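Local coordinates for protein alpha-L-rhamnosidase (Klebsiella oxytoca, PDB 4XHC) that hydrolyses terminal alpha-L-rhamnose residues from rhamnosides, as a two-domain glycoside hydrolase of family GH78 that holds rhamnose in its pocket, at residues Leu156-Val160 / Leu161-Ile165; His471-Ala474 / Ala475-Cys479. All blocks are in the same frame, centred on the assembly; numbering follows the deposited sequence.

Interaction 1. Residues Leu156-Val160 / Leu161-Ile165; sequences LWLDV and LPAEI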
ATOM      1  N   LEU A 156      -3.446  -3.190   0.821  1.00 49.20           N
ATOM      2  CA  LEU A 156      -2.680  -4.416   1.004  1.00 49.12           C
ATOM      3  C   LEU A 156      -3.048  -5.438  -0.041  1.00 48.34           C
ATOM      4  O   LEU A 156      -4.217  -5.595  -0.372  1.00 47.42           O
ATOM      5  CB  LEU A 156      -2.997  -5.037   2.359  1.00 51.47           C
ATOM      6  CG  LEU A 156      -2.566  -4.229   3.571  1.00 53.72           C
ATOM      7  CD1 LEU A 156      -3.252  -4.748   4.827  1.00 54.04           C
ATOM      8  CD2 LEU A 156      -1.047  -4.292   3.698  1.00 56.15           C
ATOM      9  N   TRP A 157      -2.041  -6.141  -0.550  1.00 48.60           N
ATOM     10  CA  TRP A 157      -2.253  -7.293  -1.410  1.00 47.93           C
ATOM     11  C   TRP A 157      -1.629  -8.510  -0.742  1.00 48.36           C
ATOM     12  O   TRP A 157      -0.414  -8.619  -0.662  1.00 49.25           O
ATOM     13  CB  TRP A 157      -1.634  -7.069  -2.799  1.00 47.82           C
ATOM     14  CG  TRP A 157      -2.399  -6.094  -3.667  1.00 47.22           C
ATOM     15  CD1 TRP A 157      -3.320  -6.394  -4.642  1.00 47.29           C
ATOM     16  CD2 TRP A 157      -2.319  -4.671  -3.620  1.00 45.98           C
ATOM     17  NE1 TRP A 157      -3.810  -5.240  -5.199  1.00 46.24           N
ATOM     18  CE2 TRP A 157      -3.216  -4.169  -4.586  1.00 45.37           C
ATOM     19  CE3 TRP A 157      -1.572  -3.770  -2.852  1.00 44.82           C
ATOM     20  CZ2 TRP A 157      -3.387  -2.812  -4.806  1.00 45.02           C
ATOM     21  CZ3 TRP A 157      -1.741  -2.420  -3.071  1.00 45.15           C
ATOM     22  CH2 TRP A 157      -2.641  -1.952  -4.047  1.00 44.89           C
ATOM     23  N   LEU A 158      -2.464  -9.427  -0.275  1.00 49.07           N
ATOM     24  CA  LEU A 158      -1.986 -10.658   0.342  1.00 49.69           C
ATOM     25  C   LEU A 158      -1.902 -11.761  -0.710  1.00 50.20           C
ATOM     26  O   LEU A 158      -2.931 -12.262  -1.157  1.00 50.81           O
ATOM     27  CB  LEU A 158      -2.937 -11.079   1.455  1.00 49.86           C
ATOM     28  CG  LEU A 158      -3.306  -9.946   2.407  1.00 49.87           C
ATOM     29  CD1 LEU A 158      -4.325 -10.393   3.440  1.00 49.92           C
ATOM     30  CD2 LEU A 158      -2.049  -9.427   3.074  1.00 51.46           C
ATOM     31  N   ASP A 159      -0.682 -12.134  -1.101  1.00 49.73           N
ATOM     32  CA  ASP A 159      -0.473 -13.235  -2.054  1.00 49.90           C
ATOM     33  C   ASP A 159      -0.763 -14.616  -1.444  1.00 48.59           C
ATOM     34  O   ASP A 159      -1.125 -15.546  -2.154  1.00 48.90           O
ATOM     35  CB  ASP A 159       0.964 -13.227  -2.614  1.00 52.35           C
ATOM     36  CG  ASP A 159       1.268 -12.005  -3.499  1.00 54.26           C
ATOM     37  OD1 ASP A 159       0.495 -11.739  -4.446  1.00 55.64           O
ATOM     38  OD2 ASP A 159       2.302 -11.323  -3.260  1.00 53.87           O
ATOM     39  N   VAL A 160      -0.609 -14.751  -0.132  1.00 48.31           N
ATOM     40  CA  VAL A 160      -0.639 -16.058   0.522  1.00 49.62           C
ATOM     41  C   VAL A 160      -1.501 -16.040   1.778  1.00 50.03           C
ATOM     42  O   VAL A 160      -1.360 -15.153   2.614  1.00 49.44           O
ATOM     43  CB  VAL A 160       0.781 -16.509   0.929  1.00 50.23           C
ATOM     44  CG1 VAL A 160       0.739 -17.887   1.583  1.00 51.92           C
ATOM     45  CG2 VAL A 160       1.712 -16.515  -0.278  1.00 50.28           C
ATOM     46  N   LEU A 161      -2.373 -17.038   1.901  1.00 51.80           N
ATOM     47  CA  LEU A 161      -3.233 -17.206   3.070  1.00 53.15           C
ATOM     48  C   LEU A 161      -3.010 -18.606   3.650  1.00 54.96           C
ATOM     49  O   LEU A 161      -2.716 -19.528   2.902  1.00 58.13           O
ATOM     50  CB  LEU A 161      -4.700 -17.011   2.664  1.00 52.69           C
ATOM     51  CG  LEU A 161      -5.029 -15.626   2.071  1.00 51.08           C
ATOM     52  CD1 LEU A 161      -6.379 -15.622   1.373  1.00 50.69           C
ATOM     53  CD2 LEU A 161      -4.984 -14.543   3.140  1.00 49.94           C
ATOM     54  N   PRO A 162      -3.108 -18.788   4.963  1.00 56.61           N
ATOM     55  CA  PRO A 162      -3.366 -17.724   5.938  1.00 56.73           C
ATOM     56  C   PRO A 162      -2.240 -16.689   6.048  1.00 55.77           C
ATOM     57  O   PRO A 162      -1.119 -16.963   5.645  1.00 56.79           O
ATOM     58  CB  PRO A 162      -3.506 -18.499   7.263  1.00 57.42           C
ATOM     59  CG  PRO A 162      -2.818 -19.808   7.036  1.00 58.26           C
ATOM     60  CD  PRO A 162      -3.041 -20.121   5.594  1.00 57.79           C
ATOM     61  N   ALA A 163      -2.557 -15.526   6.612  1.00 55.28           N
ATOM     62  CA  ALA A 163      -1.628 -14.404   6.691  1.00 55.16           C
ATOM     63  C   ALA A 163      -1.586 -13.836   8.086  1.00 55.86           C
ATOM     64  O   ALA A 163      -2.619 -13.731   8.745  1.00 55.22           O
ATOM     65  CB  ALA A 163      -2.060 -13.311   5.730  1.00 55.11           C
ATOM     66  N   GLU A 164      -0.386 -13.466   8.528  1.00 58.75           N
ATOM     67  CA  GLU A 164      -0.187 -12.750   9.789  1.00 60.03           C
ATOM     68  C   GLU A 164       0.409 -11.401   9.447  1.00 57.73           C
ATOM     69  O   GLU A 164       1.506 -11.343   8.923  1.00 58.57           O
ATOM     70  CB  GLU A 164       0.751 -13.539  10.710  1.00 63.54           C
ATOM     71  CG  GLU A 164       1.131 -12.814  12.003  1.00 66.19           C
ATOM     72  CD  GLU A 164       1.388 -13.749  13.192  1.00 67.44           C
ATOM     73  OE1 GLU A 164       1.642 -14.957  12.993  1.00 67.39           O
ATOM     74  OE2 GLU A 164       1.329 -13.260  14.341  1.00 68.98           O
ATOM     75  N   ILE A 165      -0.315 -10.323   9.727  1.00 57.22           N
ATOM     76  CA  ILE A 165       0.091  -8.981   9.294  1.00 57.58           C
ATOM     77  C   ILE A 165       0.369  -8.021  10.454  1.00 56.60           C
ATOM     78  O   ILE A 165      -0.475  -7.823  11.320  1.00 55.38           O
ATOM     79  CB  ILE A 165      -0.985  -8.356   8.381  1.00 58.83           C
ATOM     80  CG1 ILE A 165      -1.138  -9.175   7.090  1.00 59.52           C
ATOM     81  CG2 ILE A 165      -0.648  -6.901   8.061  1.00 58.82           C
ATOM     82  CD1 ILE A 165       0.149  -9.348   6.291  1.00 59.89           C
TER

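Interaction 2. Residues His471-Ala474 / Ala475-Cys479; sequences HYIA and ALLQC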
ATOM      1  N   HIS A 471      -5.008  30.409  28.097  1.00 43.86           N
ATOM      2  CA  HIS A 471      -4.504  31.686  28.577  1.00 44.70           C
ATOM      3  C   HIS A 471      -5.607  32.553  29.154  1.00 44.37           C
ATOM      4  O   HIS A 471      -5.385  33.278  30.112  1.00 45.04           O
ATOM      5  CB  HIS A 471      -3.740  32.396  27.460  1.00 44.73           C
ATOM      6  CG  HIS A 471      -2.550  31.622  26.991  1.00 44.51           C
ATOM      7  ND1 HIS A 471      -2.637  30.665  26.003  1.00 43.90           N
ATOM      8  CD2 HIS A 471      -1.261  31.620  27.407  1.00 44.76           C
ATOM      9  CE1 HIS A 471      -1.447  30.125  25.814  1.00 44.84           C
ATOM     10  NE2 HIS A 471      -0.599  30.681  26.658  1.00 45.06           N
ATOM     11  N   TYR A 472      -6.796  32.457  28.575  1.00 44.38           N
ATOM     12  CA  TYR A 472      -7.983  33.104  29.119  1.00 45.05           C
ATOM     13  C   TYR A 472      -8.238  32.626  30.549  1.00 46.57           C
ATOM     14  O   TYR A 472      -8.515  33.428  31.447  1.00 47.62           O
ATOM     15  CB  TYR A 472      -9.177  32.807  28.215  1.00 44.85           C
ATOM     16  CG  TYR A 472     -10.502  33.337  28.694  1.00 45.58           C
ATOM     17  CD1 TYR A 472     -10.638  34.648  29.134  1.00 45.93           C
ATOM     18  CD2 TYR A 472     -11.634  32.531  28.667  1.00 46.20           C
ATOM     19  CE1 TYR A 472     -11.860  35.131  29.563  1.00 46.76           C
ATOM     20  CE2 TYR A 472     -12.863  33.009  29.090  1.00 46.86           C
ATOM     21  CZ  TYR A 472     -12.964  34.307  29.539  1.00 47.08           C
ATOM     22  OH  TYR A 472     -14.183  34.766  29.959  1.00 47.92           O
ATOM     23  N   ILE A 473      -8.115  31.320  30.766  1.00 47.37           N
ATOM     24  CA  ILE A 473      -8.293  30.740  32.106  1.00 47.94           C
ATOM     25  C   ILE A 473      -7.239  31.269  33.069  1.00 47.73           C
ATOM     26  O   ILE A 473      -7.551  31.627  34.206  1.00 49.82           O
ATOM     27  CB  ILE A 473      -8.228  29.195  32.081  1.00 47.41           C
ATOM     28  CG1 ILE A 473      -9.353  28.619  31.211  1.00 47.99           C
ATOM     29  CG2 ILE A 473      -8.319  28.621  33.489  1.00 48.37           C
ATOM     30  CD1 ILE A 473     -10.734  29.146  31.548  1.00 49.23           C
ATOM     31  N   ALA A 474      -5.993  31.298  32.613  1.00 46.52           N
ATOM     32  CA  ALA A 474      -4.889  31.767  33.437  1.00 46.84           C
ATOM     33  C   ALA A 474      -5.099  33.220  33.847  1.00 48.19           C
ATOM     34  O   ALA A 474      -4.825  33.587  35.000  1.00 49.91           O
ATOM     35  CB  ALA A 474      -3.576  31.616  32.693  1.00 45.70           C
ATOM     36  N   ALA A 475      -5.581  34.035  32.905  1.00 47.27           N
ATOM     37  CA  ALA A 475      -5.853  35.442  33.171  1.00 48.53           C
ATOM     38  C   ALA A 475      -6.975  35.611  34.195  1.00 49.68           C
ATOM     39  O   ALA A 475      -6.893  36.468  35.074  1.00 52.50           O
ATOM     40  CB  ALA A 475      -6.185  36.184  31.886  1.00 47.88           C
ATOM     41  N   LEU A 476      -8.017  34.796  34.094  1.00 49.47           N
ATOM     42  CA  LEU A 476      -9.092  34.836  35.082  1.00 50.48           C
ATOM     43  C   LEU A 476      -8.552  34.554  36.479  1.00 51.79           C
ATOM     44  O   LEU A 476      -8.818  35.309  37.413  1.00 54.53           O
ATOM     45  CB  LEU A 476     -10.206  33.848  34.726  1.00 50.39           C
ATOM     46  CG  LEU A 476     -11.065  34.230  33.515  1.00 50.37           C
ATOM     47  CD1 LEU A 476     -11.915  33.054  33.059  1.00 50.08           C
ATOM     48  CD2 LEU A 476     -11.956  35.424  33.826  1.00 52.34           C
ATOM     49  N   LEU A 477      -7.779  33.479  36.618  1.00 52.80           N
ATOM     50  CA  LEU A 477      -7.208  33.098  37.923  1.00 53.92           C
ATOM     51  C   LEU A 477      -6.280  34.184  38.488  1.00 53.52           C
ATOM     52  O   LEU A 477      -6.353  34.510  39.670  1.00 53.33           O
ATOM     53  CB  LEU A 477      -6.472  31.751  37.825  1.00 54.57           C
ATOM     54  CG  LEU A 477      -7.363  30.511  37.647  1.00 54.90           C
ATOM     55  CD1 LEU A 477      -6.531  29.260  37.385  1.00 54.81           C
ATOM     56  CD2 LEU A 477      -8.263  30.298  38.860  1.00 56.18           C
ATOM     57  N   GLN A 478      -5.430  34.749  37.632  1.00 51.85           N
ATOM     58  CA  GLN A 478      -4.502  35.809  38.029  1.00 52.48           C
ATOM     59  C   GLN A 478      -5.225  37.036  38.606  1.00 53.87           C
ATOM     60  O   GLN A 478      -4.704  37.693  39.500  1.00 55.18           O
ATOM     61  CB  GLN A 478      -3.641  36.208  36.826  1.00 51.91           C
ATOM     62  CG  GLN A 478      -2.569  37.244  37.092  1.00 53.04           C
ATOM     63  CD  GLN A 478      -1.981  37.801  35.805  1.00 53.59           C
ATOM     64  OE1 GLN A 478      -1.284  37.103  35.073  1.00 52.73           O
ATOM     65  NE2 GLN A 478      -2.255  39.075  35.530  1.00 55.51           N
ATOM     66  N   CYS A 479      -6.426  37.331  38.110  1.00 52.94           N
ATOM     67  CA  CYS A 479      -7.211  38.449  38.611  1.00 54.27           C
ATOM     68  C   CYS A 479      -8.151  38.048  39.753  1.00 57.29           C
ATOM     69  O   CYS A 479      -9.006  38.837  40.164  1.00 60.47           O
ATOM     70  CB  CYS A 479      -8.019  39.073  37.476  1.00 53.49           C
ATOM     71  SG  CYS A 479      -7.028  39.631  36.066  1.00 51.43           S
TER

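Interaction 1. Residues Leu156-Val160 / Leu161-Ile165
The connection between two strands that belong to different sheets of the beta-rich N-terminal domain brings Leu158, at the end of strand 153-158, over Leu161, Ala163 and Ile165. Leu158 reaches across with both methyls: CD2 meets Ile165 CD1 at 3.9 Å, while CD1 lies 4.3 Å from Ala163 CB and 4.2 Å from Leu161 CD2. Ile165 CG1, set anti to the carbonyl carbon (chi1 -64°), carries CD1 up to Leu158, and the two side chains meet at a slant. No hydrogen bond joins the two halves of the turn. Strand 153-158 instead pairs with strand 122-129 at the edge of a six-stranded antiparallel sheet, and strand 163-166 with strand 106-115 at the edge of a four-stranded one, which makes Asp159-Pro162 a crossover from sheet to sheet with Leu158, Ala163 and Ile165 turned to its inner side. The peptide bond before Pro162 is cis, which probably helps the chain turn, and Ala163 CB packs 3.7 Å from Val160 O. Leu161 continues the apolar cluster onto Phe187 and Leu189 of strand 187-200. On the outer side of the bend, Asp159 makes a salt bridge with Arg169 of the second subunit.

Interaction 2. Residues His471-Ala474 / Ala475-Cys479
His471 O accepts the backbone N-H of Ala475 in a 2.9 Å hydrogen bond. The same i to i+4 pattern runs on: Leu476 N gives to Tyr472 O at 3.0 Å, Leu477 N to Ile473 O at 3.0 Å, and Gln478 N to Ala474 O at 2.9 Å. This is the last part of alpha-helix 466-478 in the catalytic domain, whose family fold is an (alpha/alpha)6 barrel, and Cys479 is the first residue to leave helical geometry. One turn apart, Tyr472 and Leu476 pair their side chains. With CG anti to the backbone N (chi1 176°), the Tyr472 ring swings toward the following turn, where Leu476 CD1 sits over one face, displaced toward the rim, in a CH-pi contact 4.0 Å from the ring centroid. The same methyl, Leu476 CD1, lies 4.4 Å from Ile473 CD1. Beside this pair, Ile473 CG2 meets Leu477 CD1 at 4.3 Å. Neighbouring helices cover these side chains: Met451 of helix 444-456 touches Tyr472, Ala475 and Leu476, while Gln488 and Trp493 of helix 482-498 pack on Ile473. His471 ND1 hydrogen-bonds to Tyr467 O one turn back, and Gln478 NE2 to Val437 O.

Interaction 1 comes first along the chain, in the beta-rich N-terminal domain; interaction 2 follows some three hundred residues later, in the helical catalytic domain. Their centres are about 56 Å apart and their nearest atoms about 41 Å, on opposite sides of the chain's centre, with no shared strand, sheet or helix. Residues 156-165 join the edges of two antiparallel sheets and lie beside the second subunit, so this connection takes part in the contact between the two subunits. Residues 471-479 pack against helices and loops of their own chain and touch no other chain; the side chain of His471 is about 10 Å from the bound rhamnose, outside the residues that form its pocket.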